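Local coordinates for kinesin-like protein KAR3 (Saccharomyces cerevisiae, PDB 1F9V) that is a kinesin-family motor that binds ADP and magnesium and probably couples ATP hydrolysis to movement along microtubules, at residues G36-V42 against E53-I59; G275-H279 against S336-S340. The protein carries 2 engineered substitutions. All blocks are in the same frame, centred on the assembly; numbering follows the deposited sequence.

Contact 1 of 2, residues G36-V42 against E53-I59; sequences GVQSMEV and EFKFDKI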
loop_
_atom_site.group_PDB
_atom_site.type_symbol
_atom_site.label_atom_id
_atom_site.label_comp_id
_atom_site.label_asym_id
_atom_site.label_seq_id
_atom_site.Cartn_x
_atom_site.Cartn_y
_atom_site.Cartn_z
ATOM N N GLY A 36 18.095 1.526 13.549
ATOM C CA GLY A 36 17.335 1.072 12.398
ATOM C C GLY A 36 15.927 1.623 12.231
ATOM O O GLY A 36 15.130 1.055 11.482
ATOM N N VAL A 37 15.604 2.712 12.926
ATOM C CA VAL A 37 14.284 3.325 12.797
ATOM C C VAL A 37 14.426 4.838 12.697
ATOM O O VAL A 37 15.510 5.385 12.904
ATOM C CB VAL A 37 13.352 2.995 14.000
ATOM C CG1 VAL A 37 13.196 1.489 14.137
ATOM C CG2 VAL A 37 13.910 3.594 15.290
ATOM N N GLN A 38 13.326 5.503 12.368
ATOM C CA GLN A 38 13.290 6.953 12.253
ATOM C C GLN A 38 12.116 7.447 13.085
ATOM O O GLN A 38 11.043 6.840 13.076
ATOM C CB GLN A 38 13.107 7.372 10.793
ATOM C CG GLN A 38 13.403 8.838 10.558
ATOM C CD GLN A 38 13.576 9.163 9.100
ATOM O OE1 GLN A 38 13.490 8.281 8.243
ATOM N NE2 GLN A 38 13.824 10.433 8.803
ATOM N N SER A 39 12.307 8.551 13.800
ATOM C CA SER A 39 11.248 9.074 14.645
ATOM C C SER A 39 10.746 10.447 14.230
ATOM O O SER A 39 11.396 11.170 13.474
ATOM C CB SER A 39 11.719 9.130 16.100
ATOM O OG SER A 39 12.821 10.007 16.220
ATOM N N MET A 40 9.560 10.785 14.726
ATOM C CA MET A 40 8.942 12.069 14.447
ATOM C C MET A 40 8.086 12.481 15.639
ATOM O O MET A 40 7.691 11.644 16.458
ATOM C CB MET A 40 8.083 11.985 13.176
ATOM C CG MET A 40 6.860 11.086 13.302
ATOM S SD MET A 40 6.026 10.816 11.717
ATOM C CE MET A 40 5.227 12.411 11.489
ATOM N N GLU A 41 7.817 13.781 15.733
ATOM C CA GLU A 41 7.012 14.333 16.815
ATOM C C GLU A 41 5.965 15.260 16.235
ATOM O O GLU A 41 6.254 16.061 15.352
ATOM C CB GLU A 41 7.887 15.110 17.799
ATOM C CG GLU A 41 8.767 14.232 18.659
ATOM C CD GLU A 41 9.820 15.024 19.409
ATOM O OE1 GLU A 41 9.706 16.268 19.449
ATOM O OE2 GLU A 41 10.760 14.409 19.958
ATOM N N VAL A 42 4.741 15.137 16.734
ATOM C CA VAL A 42 3.640 15.959 16.266
ATOM C C VAL A 42 3.056 16.696 17.457
ATOM O O VAL A 42 2.742 16.089 18.479
ATOM C CB VAL A 42 2.526 15.094 15.610
ATOM C CG1 VAL A 42 1.355 15.971 15.190
ATOM C CG2 VAL A 42 3.089 14.348 14.409
ATOM N N GLU A 53 4.874 11.247 19.874
ATOM C CA GLU A 53 6.040 10.705 19.196
ATOM C C GLU A 53 5.687 9.401 18.492
ATOM O O GLU A 53 4.887 8.605 18.996
ATOM C CB GLU A 53 7.185 10.442 20.178
ATOM C CG GLU A 53 8.384 9.747 19.517
ATOM C CD GLU A 53 9.673 9.876 20.312
ATOM O OE1 GLU A 53 10.521 10.716 19.935
ATOM O OE2 GLU A 53 9.839 9.137 21.309
ATOM N N PHE A 54 6.295 9.196 17.329
ATOM C CA PHE A 54 6.076 7.991 16.539
ATOM C C PHE A 54 7.398 7.539 15.936
ATOM O O PHE A 54 8.270 8.359 15.635
ATOM C CB PHE A 54 5.076 8.262 15.412
ATOM C CG PHE A 54 3.764 8.820 15.882
ATOM C CD1 PHE A 54 2.768 7.978 16.361
ATOM C CD2 PHE A 54 3.521 10.186 15.848
ATOM C CE1 PHE A 54 1.542 8.488 16.802
ATOM C CE2 PHE A 54 2.301 10.714 16.285
ATOM C CZ PHE A 54 1.306 9.859 16.765
ATOM N N LYS A 55 7.548 6.228 15.773
ATOM C CA LYS A 55 8.749 5.652 15.179
ATOM C C LYS A 55 8.312 4.664 14.102
ATOM O O LYS A 55 7.376 3.881 14.316
ATOM C CB LYS A 55 9.587 4.934 16.240
ATOM C CG LYS A 55 10.404 5.885 17.102
ATOM C CD LYS A 55 11.216 5.158 18.153
ATOM C CE LYS A 55 11.058 5.841 19.504
ATOM N NZ LYS A 55 12.349 6.361 20.023
ATOM N N PHE A 56 8.983 4.721 12.954
ATOM C CA PHE A 56 8.683 3.851 11.822
ATOM C C PHE A 56 9.980 3.374 11.197
ATOM O O PHE A 56 11.062 3.804 11.587
ATOM C CB PHE A 56 7.841 4.608 10.789
ATOM C CG PHE A 56 6.533 5.117 11.340
ATOM C CD1 PHE A 56 5.555 4.225 11.780
ATOM C CD2 PHE A 56 6.296 6.485 11.470
ATOM C CE1 PHE A 56 4.367 4.681 12.344
ATOM C CE2 PHE A 56 5.103 6.956 12.034
ATOM C CZ PHE A 56 4.138 6.053 12.473
ATOM N N ASP A 57 9.882 2.471 10.229
ATOM C CA ASP A 57 11.078 1.958 9.582
ATOM C C ASP A 57 11.740 3.055 8.758
ATOM O O ASP A 57 12.956 3.060 8.566
ATOM C CB ASP A 57 10.713 0.753 8.709
ATOM C CG ASP A 57 10.248 -0.430 9.540
ATOM O OD1 ASP A 57 11.098 -1.092 10.167
ATOM O OD2 ASP A 57 9.031 -0.688 9.586
ATOM N N LYS A 58 10.930 3.994 8.283
ATOM C CA LYS A 58 11.441 5.105 7.493
ATOM C C LYS A 58 10.397 6.200 7.415
ATOM O O LYS A 58 9.195 5.932 7.358
ATOM C CB LYS A 58 11.797 4.636 6.076
ATOM C CG LYS A 58 12.347 5.738 5.174
ATOM C CD LYS A 58 13.859 5.635 4.936
ATOM C CE LYS A 58 14.552 4.628 5.848
ATOM N NZ LYS A 58 15.800 4.070 5.230
ATOM N N ILE A 59 10.852 7.444 7.435
ATOM C CA ILE A 59 9.937 8.564 7.327
ATOM C C ILE A 59 10.441 9.451 6.209
ATOM O O ILE A 59 11.570 9.930 6.248
ATOM C CB ILE A 59 9.847 9.378 8.636
ATOM C CG1 ILE A 59 9.369 8.477 9.779
ATOM C CG2 ILE A 59 8.857 10.531 8.458
ATOM C CD1 ILE A 59 9.330 9.154 11.135
HETATM O O HOH W 1 13.699 -0.714 10.015
#
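Q38 and M40 pair with F56 and F54 across the antiparallel hairpin of strands 38-44 and 51-56, and the contact illustrates how one ribbon can present two unlike faces. Four backbone bonds, two at each of these hydrogen-bonded pairs, hold the strands together, with Q38 N to F56 O at 2.9 Å. In the non-hydrogen-bonded pairs, S39 faces K55 between them, and E41 faces E53 just past M40-F54.

The tight face carries Q38, M40, F54 and F56, joined by I59, which follows the turn at D57. The I59 side chain crosses that of M40 at a slant, its CD1 3.7 Å from M40 CB and as near to SD. M40 SD also meets the edge of the F56 ring, 4.0 Å from CE2 and in the ring plane, a Met-aromatic contact. Because M40 CG sits between its own backbone N and carbonyl carbon (chi1 67°), the chain also reaches F54 CB. V42 CG2 comes up at the F54 ring edge. F54 and F56 also touch S336 and A335 of helix 325-338.

Q38 extends past CG to I59, whose N donates to Q38 OE1 at 2.9 Å from 61° above the amide plane; NE2 is bonded to N29 O, so both ends of this buried amide are used.

At the turn end of the ribbon, a water joins G36 O to D57 OD1, which is also salt-bridged to R342.

The other face is looser. K55 CG lies 3.6 Å from S39 CB, while the S39 hydroxyl binds the N29 amide. E41 OE2 and E53 OE1 stand 3.7 Å apart, a like-charge proximity that solvent and the K55 amine, in a long salt bridge to E53 OE2, may soften. The chemistry thus implies a hairpin held by backbone bonds and an apolar face with one satisfied amide, while E41, E53 and K55 keep to the more exposed face.

Contact 2 of 2, residues G275-H279 against S336-S340; sequences GDVIH and SKVNS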
loop_
_atom_site.group_PDB
_atom_site.type_symbol
_atom_site.label_atom_id
_atom_site.label_comp_id
_atom_site.label_asym_id
_atom_site.label_seq_id
_atom_site.Cartn_x
_atom_site.Cartn_y
_atom_site.Cartn_z
ATOM N N GLY A 275 -6.245 -3.134 9.461
ATOM C CA GLY A 275 -5.353 -2.823 10.563
ATOM C C GLY A 275 -5.260 -3.976 11.544
ATOM O O GLY A 275 -4.172 -4.318 12.019
ATOM N N ASP A 276 -6.405 -4.583 11.852
ATOM C CA ASP A 276 -6.434 -5.701 12.783
ATOM C C ASP A 276 -5.638 -6.886 12.247
ATOM O O ASP A 276 -4.893 -7.531 12.985
ATOM C CB ASP A 276 -7.877 -6.136 13.052
ATOM C CG ASP A 276 -8.626 -5.159 13.932
ATOM O OD1 ASP A 276 -7.977 -4.420 14.699
ATOM O OD2 ASP A 276 -9.867 -5.131 13.857
ATOM N N VAL A 277 -5.798 -7.171 10.961
ATOM C CA VAL A 277 -5.093 -8.287 10.338
ATOM C C VAL A 277 -3.576 -8.063 10.330
ATOM O O VAL A 277 -2.814 -8.933 10.744
ATOM C CB VAL A 277 -5.613 -8.524 8.883
ATOM C CG1 VAL A 277 -4.674 -9.443 8.116
ATOM C CG2 VAL A 277 -7.010 -9.133 8.930
ATOM N N ILE A 278 -3.134 -6.897 9.864
ATOM C CA ILE A 278 -1.697 -6.613 9.817
ATOM C C ILE A 278 -1.100 -6.590 11.222
ATOM O O ILE A 278 -0.002 -7.098 11.446
ATOM C CB ILE A 278 -1.401 -5.260 9.113
ATOM C CG1 ILE A 278 -2.014 -5.243 7.704
ATOM C CG2 ILE A 278 0.108 -5.036 9.027
ATOM C CD1 ILE A 278 -1.537 -6.344 6.801
ATOM N N HIS A 279 -1.820 -6.011 12.178
ATOM C CA HIS A 279 -1.315 -5.966 13.544
ATOM C C HIS A 279 -1.130 -7.391 14.077
ATOM O O HIS A 279 -0.102 -7.718 14.670
ATOM C CB HIS A 279 -2.279 -5.197 14.455
ATOM C CG HIS A 279 -1.896 -5.237 15.904
ATOM N ND1 HIS A 279 -1.036 -4.322 16.471
ATOM C CD2 HIS A 279 -2.233 -6.101 16.891
ATOM C CE1 HIS A 279 -0.858 -4.621 17.746
ATOM N NE2 HIS A 279 -1.572 -5.695 18.027
ATOM N N SER A 336 1.058 3.226 13.660
ATOM C CA SER A 336 1.658 2.651 14.862
ATOM C C SER A 336 1.053 1.280 15.183
ATOM O O SER A 336 1.747 0.371 15.645
ATOM C CB SER A 336 1.455 3.591 16.058
ATOM O OG SER A 336 2.047 4.859 15.814
ATOM N N LYS A 337 -0.248 1.139 14.938
ATOM C CA LYS A 337 -0.923 -0.125 15.197
ATOM C C LYS A 337 -0.417 -1.221 14.257
ATOM O O LYS A 337 -0.263 -2.377 14.664
ATOM C CB LYS A 337 -2.432 0.039 15.030
ATOM C CG LYS A 337 -3.199 -1.271 15.141
ATOM C CD LYS A 337 -4.681 -1.072 14.884
ATOM C CE LYS A 337 -5.433 -2.385 14.987
ATOM N NZ LYS A 337 -6.900 -2.154 15.077
ATOM N N VAL A 338 -0.136 -0.865 13.007
ATOM C CA VAL A 338 0.332 -1.876 12.072
ATOM C C VAL A 338 1.835 -2.164 12.173
ATOM O O VAL A 338 2.336 -3.081 11.532
ATOM C CB VAL A 338 -0.070 -1.525 10.620
ATOM C CG1 VAL A 338 -1.576 -1.586 10.491
ATOM C CG2 VAL A 338 0.424 -0.147 10.241
ATOM N N ASN A 339 2.551 -1.386 12.986
ATOM C CA ASN A 339 3.982 -1.614 13.202
ATOM C C ASN A 339 4.046 -3.009 13.831
ATOM O O ASN A 339 3.261 -3.310 14.730
ATOM C CB ASN A 339 4.538 -0.612 14.222
ATOM C CG ASN A 339 5.232 0.575 13.581
ATOM O OD1 ASN A 339 5.724 0.500 12.457
ATOM N ND2 ASN A 339 5.282 1.691 14.312
ATOM N N SER A 340 4.963 -3.858 13.383
ATOM C CA SER A 340 5.061 -5.197 13.965
ATOM C C SER A 340 5.965 -5.201 15.201
ATOM O O SER A 340 6.639 -4.205 15.490
ATOM C CB SER A 340 5.586 -6.194 12.925
ATOM O OG SER A 340 7.001 -6.187 12.881
HETATM O O HOH W 2 2.184 -5.690 12.482
#
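The carbonyl oxygen of K337 accepts a bond from the H279 side chain, ND1 to O 2.8 Å, one of two direct polar links between the helices, near the C-terminal end of 325-338. The oxygen lies almost exactly in the imidazole plane, and the ring nitrogen in turn lies in the carbonyl plane, so each flat group meets the other edge-on. H279 holds its CG anti to the backbone N (chi1 174°), which swings the ring out from helix 258-281 toward this oxygen. A carbonyl at a helix C-terminus would probably be a good acceptor, and the bond fixes the rotation of the ring.

The side chain of K337 leaves roughly across the direction of its carbonyl. Fully extended, it runs past H279, with K337 CG 4.0 Å from H279 ND1. It then passes over G275, its CE 3.8 Å from G275 O. At its end NZ forms a salt bridge with OD1 of D276, reached on the syn side and 33° out of the carboxylate plane; its length of 2.5 Å is unusually short and its exact value doubtful.

Beneath these polar links the packing is apolar. I278 CG2 meets V338 CB at 3.9 Å, and V338 CG1 turns to I278 CB and to the bare CA of G275. I278 touches I5 and L306, and V338 touches V7, so the layer meets strand 4-11 of the central sheet and helix 297-306. A water lies 2.8 Å from both I278 O and V338 O, near the C-terminal ends of the two helices.

Such a junction, in which the long helix following the switch II region is packed against the last helix of the motor domain, is a feature of the kinesin fold, in which these helices lie on one flank of the central sheet.

Contact 1 closes before contact 2 opens along the chain, yet their centres lie about 16 Å apart and they touch. Helix 325-338 and the residues just after it are the common element: one side meets the hairpin of 38-44 and 51-56, another meets helix 258-281. N339 ND2 probably bonds K55 O at 3.0 Å, and S336 packs against F54. Both contacts also lean on strand 4-11 of the central sheet, part of which lines an ADP site seen here. Helix 325-338 and the residues after it are therefore seated between a small antiparallel sheet and a long helix, tying early and late parts of the kinesin chain together.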